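Local coordinates for two-domain protein containing predicted PHP-like metal-dependent phosphoesterase (Bacteroides vulgatus ATCC 8482, PDB 3E38) that binds zinc through a PHP-like domain and is probably a metal-dependent phosphoesterase, perhaps a 5'-3' exonuclease acting on DNA or RNA, at residues E7-P11 / V277-V281; V10-D14 / P252-C257; M25-D31 / I51-H56. All coordinates share one frame; numbering follows the deposited sequence.

Contact 1. Residues E7-P11 / V277-V281; sequences EIQVP and VTDLV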
loop_
_atom_site.group_PDB
_atom_site.type_symbol
_atom_site.label_atom_id
_atom_site.label_comp_id
_atom_site.label_asym_id
_atom_site.label_seq_id
_atom_site.Cartn_x
_atom_site.Cartn_y
_atom_site.Cartn_z
ATOM N N GLU B 7 -15.401 7.939 1.876
ATOM C CA GLU B 7 -15.768 9.339 1.773
ATOM C C GLU B 7 -14.564 10.210 1.517
ATOM O O GLU B 7 -13.487 9.949 1.999
ATOM C CB GLU B 7 -16.447 9.815 3.058
ATOM C CG GLU B 7 -17.790 9.134 3.345
ATOM C CD GLU B 7 -18.911 9.469 2.359
ATOM O OE1 GLU B 7 -18.846 10.449 1.567
ATOM O OE2 GLU B 7 -19.901 8.727 2.414
ATOM N N ILE B 8 -14.796 11.275 0.778
ATOM C CA ILE B 8 -13.783 12.295 0.520
ATOM C C ILE B 8 -14.004 13.400 1.561
ATOM O O ILE B 8 -14.971 14.172 1.484
ATOM C CB ILE B 8 -13.881 12.878 -0.896
ATOM C CG1 ILE B 8 -13.735 11.755 -1.952
ATOM C CG2 ILE B 8 -12.838 13.992 -1.087
ATOM C CD1 ILE B 8 -14.091 12.161 -3.378
ATOM N N GLN B 9 -13.092 13.454 2.529
ATOM C CA GLN B 9 -13.165 14.402 3.644
ATOM C C GLN B 9 -12.601 15.769 3.351
ATOM O O GLN B 9 -11.416 16.022 3.484
ATOM C CB GLN B 9 -12.464 13.822 4.853
ATOM C CG GLN B 9 -13.150 12.543 5.353
ATOM C CD GLN B 9 -12.460 12.032 6.584
ATOM O OE1 GLN B 9 -12.392 12.722 7.595
ATOM N NE2 GLN B 9 -11.891 10.854 6.490
ATOM N N VAL B 10 -13.505 16.625 2.915
ATOM C CA VAL B 10 -13.200 18.029 2.621
ATOM C C VAL B 10 -14.322 18.857 3.252
ATOM O O VAL B 10 -15.391 18.321 3.545
ATOM C CB VAL B 10 -13.066 18.335 1.112
ATOM C CG1 VAL B 10 -11.777 17.704 0.551
ATOM C CG2 VAL B 10 -14.299 17.878 0.359
ATOM N N PRO B 11 -14.078 20.135 3.472
ATOM C CA PRO B 11 -15.139 20.900 4.081
ATOM C C PRO B 11 -16.140 21.495 3.122
ATOM O O PRO B 11 -16.019 21.422 1.884
ATOM C CB PRO B 11 -14.393 22.047 4.787
ATOM C CG PRO B 11 -13.033 22.151 4.093
ATOM C CD PRO B 11 -12.893 20.966 3.164
ATOM N N VAL B 277 -7.485 19.308 8.532
ATOM C CA VAL B 277 -8.638 18.484 8.877
ATOM C C VAL B 277 -9.217 17.836 7.610
ATOM O O VAL B 277 -10.342 17.329 7.593
ATOM C CB VAL B 277 -9.709 19.341 9.655
ATOM C CG1 VAL B 277 -9.111 19.938 10.931
ATOM C CG2 VAL B 277 -10.248 20.434 8.797
ATOM N N THR B 278 -8.416 17.848 6.554
ATOM C CA THR B 278 -8.847 17.292 5.255
ATOM C C THR B 278 -8.006 16.134 4.767
ATOM O O THR B 278 -7.087 15.674 5.423
ATOM C CB THR B 278 -8.859 18.351 4.147
ATOM O OG1 THR B 278 -7.525 18.637 3.730
ATOM C CG2 THR B 278 -9.493 19.661 4.653
ATOM N N ASP B 279 -8.425 15.632 3.619
ATOM C CA ASP B 279 -7.769 14.541 2.894
ATOM C C ASP B 279 -6.762 15.140 1.906
ATOM O O ASP B 279 -6.048 14.436 1.182
ATOM C CB ASP B 279 -8.774 13.686 2.096
ATOM C CG ASP B 279 -9.501 12.665 2.922
ATOM O OD1 ASP B 279 -9.067 12.397 4.061
ATOM O OD2 ASP B 279 -10.498 12.108 2.397
ATOM N N LEU B 280 -6.710 16.463 1.908
ATOM C CA LEU B 280 -5.865 17.207 1.005
ATOM C C LEU B 280 -4.594 17.687 1.653
ATOM O O LEU B 280 -4.611 18.373 2.671
ATOM C CB LEU B 280 -6.577 18.474 0.496
ATOM C CG LEU B 280 -8.000 18.491 -0.075
ATOM C CD1 LEU B 280 -8.263 19.847 -0.818
ATOM C CD2 LEU B 280 -8.196 17.367 -0.978
ATOM N N VAL B 281 -3.495 17.393 0.991
ATOM C CA VAL B 281 -2.218 17.860 1.430
ATOM C C VAL B 281 -2.185 19.325 1.058
ATOM O O VAL B 281 -2.737 19.737 0.044
ATOM C CB VAL B 281 -1.039 17.179 0.756
ATOM C CG1 VAL B 281 -0.944 17.657 -0.692
ATOM C CG2 VAL B 281 0.252 17.517 1.536
HETATM O O HOH W 1 -11.232 9.788 3.955
#
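In the loop that joins strands 269-276 and 282-286 of the Ig-like domain, D279 pairs with the backbone of Q9, in the N-terminal segment that leads to strand 17-22. Two bonds of opposite direction define the join: Q9 N donates to D279 OD2 (2.9 Å, N-H...O 162°), and D279 N donates to Q9 O at 3.0 Å. The first donor approaches OD2 from well above the carboxylate plane, 60° out of it. The same oxygen takes a second donor, a water 2.9 Å from D279 OD2 that also donates to E7 O and accepts from Q9 NE2, while OD1 is bonded to H304. T278 CA adds a CH...O contact to Q9 O at 3.4 Å. An ST turn shapes the loop, L280 N donating to T278 OG1 over 3.0 Å, with N276 as a further partner of that hydroxyl. On the apolar side V10 CG1 meets L280 CD2 at 3.9 Å, and P11 CD lies against the T278 methyl CG2. Because D279 reads the main chain of Q9, the direct bonds depend little on Q9's side chain, whose amide joins through the water; the donors around the carboxylate probably stabilise its negative charge.

Contact 2. Residues V10-D14 / P252-C257; sequences VPDLD and PFFEKC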
loop_
_atom_site.group_PDB
_atom_site.type_symbol
_atom_site.label_atom_id
_atom_site.label_comp_id
_atom_site.label_asym_id
_atom_site.label_seq_id
_atom_site.Cartn_x
_atom_site.Cartn_y
_atom_site.Cartn_z
ATOM N N VAL B 10 -13.505 16.625 2.915
ATOM C CA VAL B 10 -13.200 18.029 2.621
ATOM C C VAL B 10 -14.322 18.857 3.252
ATOM O O VAL B 10 -15.391 18.321 3.545
ATOM C CB VAL B 10 -13.066 18.335 1.112
ATOM C CG1 VAL B 10 -11.777 17.704 0.551
ATOM C CG2 VAL B 10 -14.299 17.878 0.359
ATOM N N PRO B 11 -14.078 20.135 3.472
ATOM C CA PRO B 11 -15.139 20.900 4.081
ATOM C C PRO B 11 -16.140 21.495 3.122
ATOM O O PRO B 11 -16.019 21.422 1.884
ATOM C CB PRO B 11 -14.393 22.047 4.787
ATOM C CG PRO B 11 -13.033 22.151 4.093
ATOM C CD PRO B 11 -12.893 20.966 3.164
ATOM N N ASP B 12 -17.112 22.123 3.767
ATOM C CA ASP B 12 -18.191 22.829 3.107
ATOM C C ASP B 12 -18.047 24.287 3.315
ATOM O O ASP B 12 -17.776 24.718 4.390
ATOM C CB ASP B 12 -19.543 22.442 3.698
ATOM C CG ASP B 12 -19.887 20.994 3.453
ATOM O OD1 ASP B 12 -19.647 20.475 2.323
ATOM O OD2 ASP B 12 -20.404 20.389 4.404
ATOM N N LEU B 13 -18.255 25.046 2.260
ATOM C CA LEU B 13 -18.295 26.477 2.391
ATOM C C LEU B 13 -19.614 26.781 3.066
ATOM O O LEU B 13 -20.584 26.015 2.955
ATOM C CB LEU B 13 -18.242 27.176 1.027
ATOM C CG LEU B 13 -16.980 26.995 0.208
ATOM C CD1 LEU B 13 -17.158 27.627 -1.160
ATOM C CD2 LEU B 13 -15.774 27.591 0.935
ATOM N N ASP B 14 -19.628 27.888 3.786
ATOM C CA ASP B 14 -20.867 28.435 4.392
ATOM C C ASP B 14 -21.964 28.610 3.347
ATOM O O ASP B 14 -21.765 29.245 2.300
ATOM C CB ASP B 14 -20.608 29.791 5.040
ATOM C CG ASP B 14 -19.782 29.672 6.320
ATOM O OD1 ASP B 14 -19.721 28.548 6.854
ATOM O OD2 ASP B 14 -19.208 30.685 6.784
ATOM N N PRO B 252 -11.816 31.076 1.083
ATOM C CA PRO B 252 -12.623 30.604 2.199
ATOM C C PRO B 252 -12.564 29.108 2.420
ATOM O O PRO B 252 -12.875 28.635 3.518
ATOM C CB PRO B 252 -14.060 30.987 1.791
ATOM C CG PRO B 252 -13.997 31.282 0.318
ATOM C CD PRO B 252 -12.619 31.871 0.143
ATOM N N PHE B 253 -12.172 28.390 1.378
ATOM C CA PHE B 253 -12.113 26.886 1.420
ATOM C C PHE B 253 -10.903 26.500 2.241
ATOM O O PHE B 253 -10.950 25.651 3.125
ATOM C CB PHE B 253 -12.079 26.299 -0.001
ATOM C CG PHE B 253 -12.134 24.804 -0.062
ATOM C CD1 PHE B 253 -13.327 24.122 0.161
ATOM C CD2 PHE B 253 -11.003 24.065 -0.378
ATOM C CE1 PHE B 253 -13.387 22.730 0.097
ATOM C CE2 PHE B 253 -11.061 22.665 -0.436
ATOM C CZ PHE B 253 -12.261 22.004 -0.195
ATOM N N PHE B 254 -9.822 27.214 1.997
ATOM C CA PHE B 254 -8.583 26.956 2.721
ATOM C C PHE B 254 -8.788 27.202 4.177
ATOM O O PHE B 254 -8.282 26.496 5.013
ATOM C CB PHE B 254 -7.437 27.841 2.250
ATOM C CG PHE B 254 -6.166 27.627 3.037
ATOM C CD1 PHE B 254 -5.414 26.479 2.858
ATOM C CD2 PHE B 254 -5.718 28.573 3.954
ATOM C CE1 PHE B 254 -4.246 26.271 3.572
ATOM C CE2 PHE B 254 -4.525 28.357 4.679
ATOM C CZ PHE B 254 -3.801 27.224 4.476
ATOM N N GLU B 255 -9.548 28.240 4.457
ATOM C CA GLU B 255 -9.849 28.653 5.849
ATOM C C GLU B 255 -10.587 27.535 6.597
ATOM O O GLU B 255 -10.467 27.367 7.806
ATOM C CB GLU B 255 -10.651 29.960 5.840
ATOM C CG GLU B 255 -10.806 30.656 7.173
ATOM C CD GLU B 255 -11.880 30.042 8.045
ATOM O OE1 GLU B 255 -13.000 29.788 7.533
ATOM O OE2 GLU B 255 -11.611 29.841 9.256
ATOM N N LYS B 256 -11.301 26.725 5.844
ATOM C CA LYS B 256 -12.058 25.608 6.411
ATOM C C LYS B 256 -11.209 24.339 6.492
ATOM O O LYS B 256 -11.563 23.376 7.181
ATOM C CB LYS B 256 -13.253 25.300 5.516
ATOM C CG LYS B 256 -14.239 26.402 5.380
ATOM C CD LYS B 256 -15.112 26.465 6.559
ATOM C CE LYS B 256 -16.366 27.226 6.216
ATOM N NZ LYS B 256 -17.234 27.269 7.401
ATOM N N CYS B 257 -10.076 24.367 5.795
ATOM C CA CYS B 257 -9.192 23.175 5.679
ATOM C C CYS B 257 -8.240 23.031 6.844
ATOM O O CYS B 257 -7.723 21.954 7.118
ATOM C CB CYS B 257 -8.368 23.228 4.396
ATOM S SG CYS B 257 -9.285 22.878 2.890
#
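K256 NZ donates to D14 OD1 at 2.8 Å, a salt bridge in which the ammonium stands above the carboxylate plane, 45° out of it. It ties the N-terminal loop to the last turns of helix 247-257, followed in the chain by strand 258-265, the first strand of the Ig-like domain. The K256 chain bends at its second torsion (chi2 -79°) and is then extended, which carries its carbons alongside the loop backbone: CE comes within 3.4 Å of D12 O before NZ arrives at D14. With an alanine here, D14 would probably be left without its cationic mate and the flank of the loop by D12 O would lose its aliphatic cover. At the root of the same side chain, K256 CB presses on P11 CG at 3.5 Å, tighter than ordinary van der Waals contact.

The other half of the join is apolar. F253 has CG anti to its backbone N (chi1 -175°), turning the ring rim toward the loop; V10 CB, P11 O and L13 CD2 all lie near the ring plane at its edge. P11 CD is 3.6 Å from F253 CE1, and P11 O is 3.4 Å from the same carbon. L13 CD2 packs over the backbone at P252-F253, 3.7 Å from F253 N, and also touches the P252 ring. F215 and F217 of strand 213-218 pack on F253 and L13 respectively, so this cluster continues into the large mixed sheet. One turn on from F253, C257 SG touches the P11 ring at CG, 4.0 Å away.

Contact 3. Residues M25-D31 / I51-H56; sequences MHSVFSD and ISLTEH. With ZN (zinc ion), chain J; ZN (zinc ion), chain I.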
loop_
_atom_site.group_PDB
_atom_site.type_symbol
_atom_site.label_atom_id
_atom_site.label_comp_id
_atom_site.label_asym_id
_atom_site.label_seq_id
_atom_site.Cartn_x
_atom_site.Cartn_y
_atom_site.Cartn_z
HETATM N N MSE B 25 -16.804 10.638 -18.636
HETATM C CA MSE B 25 -16.334 9.277 -18.592
HETATM C C MSE B 25 -17.004 8.452 -19.666
HETATM O O MSE B 25 -18.000 8.884 -20.256
HETATM C CB MSE B 25 -16.604 8.694 -17.219
HETATM C CG MSE B 25 -18.048 8.508 -16.906
HETATM SE SE MSE B 25 -18.343 8.036 -15.027
HETATM C CE MSE B 25 -17.576 9.607 -14.274
ATOM N N HIS B 26 -16.479 7.239 -19.816
ATOM C CA HIS B 26 -16.870 6.303 -20.873
ATOM C C HIS B 26 -17.043 4.862 -20.505
ATOM O O HIS B 26 -16.463 4.385 -19.560
ATOM C CB HIS B 26 -15.828 6.370 -21.978
ATOM C CG HIS B 26 -15.650 7.748 -22.521
ATOM N ND1 HIS B 26 -16.364 8.228 -23.598
ATOM C CD2 HIS B 26 -14.859 8.760 -22.107
ATOM C CE1 HIS B 26 -15.986 9.471 -23.845
ATOM N NE2 HIS B 26 -15.059 9.809 -22.959
ATOM N N SER B 27 -17.922 4.211 -21.271
ATOM C CA SER B 27 -18.222 2.780 -21.118
ATOM C C SER B 27 -18.050 2.110 -22.478
ATOM O O SER B 27 -17.669 2.738 -23.437
ATOM C CB SER B 27 -19.626 2.510 -20.573
ATOM O OG SER B 27 -20.677 2.659 -21.545
ATOM N N VAL B 28 -18.305 0.819 -22.524
ATOM C CA VAL B 28 -18.170 0.057 -23.751
ATOM C C VAL B 28 -19.179 0.490 -24.854
ATOM O O VAL B 28 -19.165 -0.039 -25.975
ATOM C CB VAL B 28 -18.393 -1.493 -23.475
ATOM C CG1 VAL B 28 -17.210 -2.091 -22.719
ATOM C CG2 VAL B 28 -19.698 -1.733 -22.775
ATOM N N PHE B 29 -20.050 1.439 -24.494
ATOM C CA PHE B 29 -21.121 1.938 -25.370
ATOM C C PHE B 29 -20.547 3.048 -26.242
ATOM O O PHE B 29 -21.182 3.543 -27.154
ATOM C CB PHE B 29 -22.393 2.280 -24.593
ATOM C CG PHE B 29 -23.234 1.054 -24.244
ATOM C CD1 PHE B 29 -22.956 0.282 -23.140
ATOM C CD2 PHE B 29 -24.312 0.703 -25.006
ATOM C CE1 PHE B 29 -23.692 -0.847 -22.851
ATOM C CE2 PHE B 29 -25.057 -0.435 -24.740
ATOM C CZ PHE B 29 -24.750 -1.200 -23.630
ATOM N N SER B 30 -19.298 3.396 -25.931
ATOM C CA SER B 30 -18.432 4.188 -26.843
ATOM C C SER B 30 -17.091 3.466 -26.835
ATOM O O SER B 30 -17.047 2.294 -27.170
ATOM C CB SER B 30 -18.282 5.707 -26.560
ATOM O OG SER B 30 -18.024 6.005 -25.210
ATOM N N ASP B 31 -16.049 4.157 -26.380
ATOM C CA ASP B 31 -14.649 3.638 -26.400
ATOM C C ASP B 31 -14.129 3.277 -25.014
ATOM O O ASP B 31 -12.991 2.945 -24.821
ATOM C CB ASP B 31 -13.675 4.615 -27.128
ATOM C CG ASP B 31 -13.533 5.963 -26.435
ATOM O OD1 ASP B 31 -14.387 6.251 -25.593
ATOM O OD2 ASP B 31 -12.586 6.769 -26.738
ATOM N N ILE B 51 -22.138 11.831 -11.263
ATOM C CA ILE B 51 -21.403 11.499 -12.463
ATOM C C ILE B 51 -22.223 11.710 -13.688
ATOM O O ILE B 51 -23.413 11.780 -13.640
ATOM C CB ILE B 51 -20.986 9.979 -12.486
ATOM C CG1 ILE B 51 -22.212 9.090 -12.583
ATOM C CG2 ILE B 51 -20.138 9.597 -11.266
ATOM C CD1 ILE B 51 -21.896 7.572 -12.665
ATOM N N SER B 52 -21.535 11.808 -14.799
ATOM C CA SER B 52 -22.166 11.835 -16.090
ATOM C C SER B 52 -21.390 10.899 -17.016
ATOM O O SER B 52 -20.210 11.144 -17.292
ATOM C CB SER B 52 -22.167 13.265 -16.652
ATOM O OG SER B 52 -22.878 13.356 -17.883
ATOM N N LEU B 53 -22.048 9.830 -17.449
ATOM C CA LEU B 53 -21.481 8.893 -18.429
ATOM C C LEU B 53 -21.709 9.573 -19.783
ATOM O O LEU B 53 -22.836 9.639 -20.310
ATOM C CB LEU B 53 -22.138 7.528 -18.318
ATOM C CG LEU B 53 -21.577 6.307 -19.042
ATOM C CD1 LEU B 53 -20.085 6.163 -18.873
ATOM C CD2 LEU B 53 -22.306 5.041 -18.532
ATOM N N THR B 54 -20.622 10.152 -20.291
ATOM C CA THR B 54 -20.646 10.970 -21.480
ATOM C C THR B 54 -19.999 10.281 -22.654
ATOM O O THR B 54 -18.889 10.596 -23.033
ATOM C CB THR B 54 -19.929 12.303 -21.228
ATOM O OG1 THR B 54 -18.528 12.063 -21.049
ATOM C CG2 THR B 54 -20.518 13.005 -20.020
ATOM N N GLU B 55 -20.758 9.381 -23.265
ATOM C CA GLU B 55 -20.292 8.614 -24.424
ATOM C C GLU B 55 -20.063 9.535 -25.629
ATOM O O GLU B 55 -20.691 10.591 -25.801
ATOM C CB GLU B 55 -21.260 7.495 -24.838
ATOM C CG GLU B 55 -21.843 6.542 -23.751
ATOM C CD GLU B 55 -20.868 5.664 -22.996
ATOM O OE1 GLU B 55 -19.640 5.710 -23.227
ATOM O OE2 GLU B 55 -21.368 4.890 -22.137
ATOM N N HIS B 56 -19.110 9.124 -26.450
ATOM C CA HIS B 56 -18.863 9.809 -27.705
ATOM C C HIS B 56 -20.106 9.582 -28.538
ATOM O O HIS B 56 -20.654 8.472 -28.588
ATOM C CB HIS B 56 -17.677 9.218 -28.489
ATOM C CG HIS B 56 -16.349 9.408 -27.842
ATOM N ND1 HIS B 56 -15.678 10.614 -27.867
ATOM C CD2 HIS B 56 -15.549 8.543 -27.183
ATOM C CE1 HIS B 56 -14.532 10.487 -27.227
ATOM N NE2 HIS B 56 -14.432 9.240 -26.794
HETATM ZN ZN ZN J . -12.863 8.240 -25.733
HETATM ZN ZN ZN I . -13.900 11.631 -23.482
HETATM O O HOH W 2 -12.754 13.248 -24.220
#
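The imidazoles of H26 and H56 form an offset stack, centroids 4.5 Å apart and planes at 22°, with H26 CE1 over one face of H56 toward its rim; H196 also stacks with H26. The zinc ion of chain J lies over the centre of one H26 face, and S30 OG is in plane at that ring's edge; at the edge of the H56 ring, near its CD2, lies D31 OD1. Each ring serves a different metal: H26 NE2 is 2.2 Å from the zinc of chain I, H56 NE2 2.1 Å from the zinc of chain J, which D31 meets with both oxygens, OD2 much the closer.

A second shell sets the rotation of H26. Its ND1 donates to S30 OG at 3.2 Å, and that hydroxyl donates to E55 OE1 at 2.6 Å, on the anti side and somewhat out of the carboxylate plane. S27 N reaches the same OE1 on its syn lone pair (3.0 Å, N-H...O 170°), so two donors hold this buried oxygen. E55 is bent at its second torsion (chi2 -63°), which folds the carboxylate back onto the turn S27-S30; the other oxygen, OE2, has S73 as a partner. T54 N donates to M25 O at 2.9 Å, and selenomethionine M25 lays its CE against I51 CB at 3.9 Å.

H24, E93 and D194 complete the protein ligands of the zinc of chain I, while H196 joins D31 and H56 at that of chain J. With a third zinc held by E93, H102 and H137, this is the trinuclear metal centre characteristic of PHP phosphoesterases.

In the fold
Contacts 1 and 2 start from the same N-terminal loop and share V10 and P11; their centres are 10 Å apart, and a probable hydrogen bond from V277 N to C257 O joins their partner segments directly. Together they fasten that loop to the Ig-like domain and the helix entering it. Both are partly buried, combining polar ties near solvent with apolar patches inside. Contact 3 is different in place and kind: 11 of its 12 touching residues are buried, its centre lies about 28 Å from that of contact 1 and 32 Å from that of contact 2, and its side-chain polar groups serve mainly the zinc ions and the residues that position their ligands.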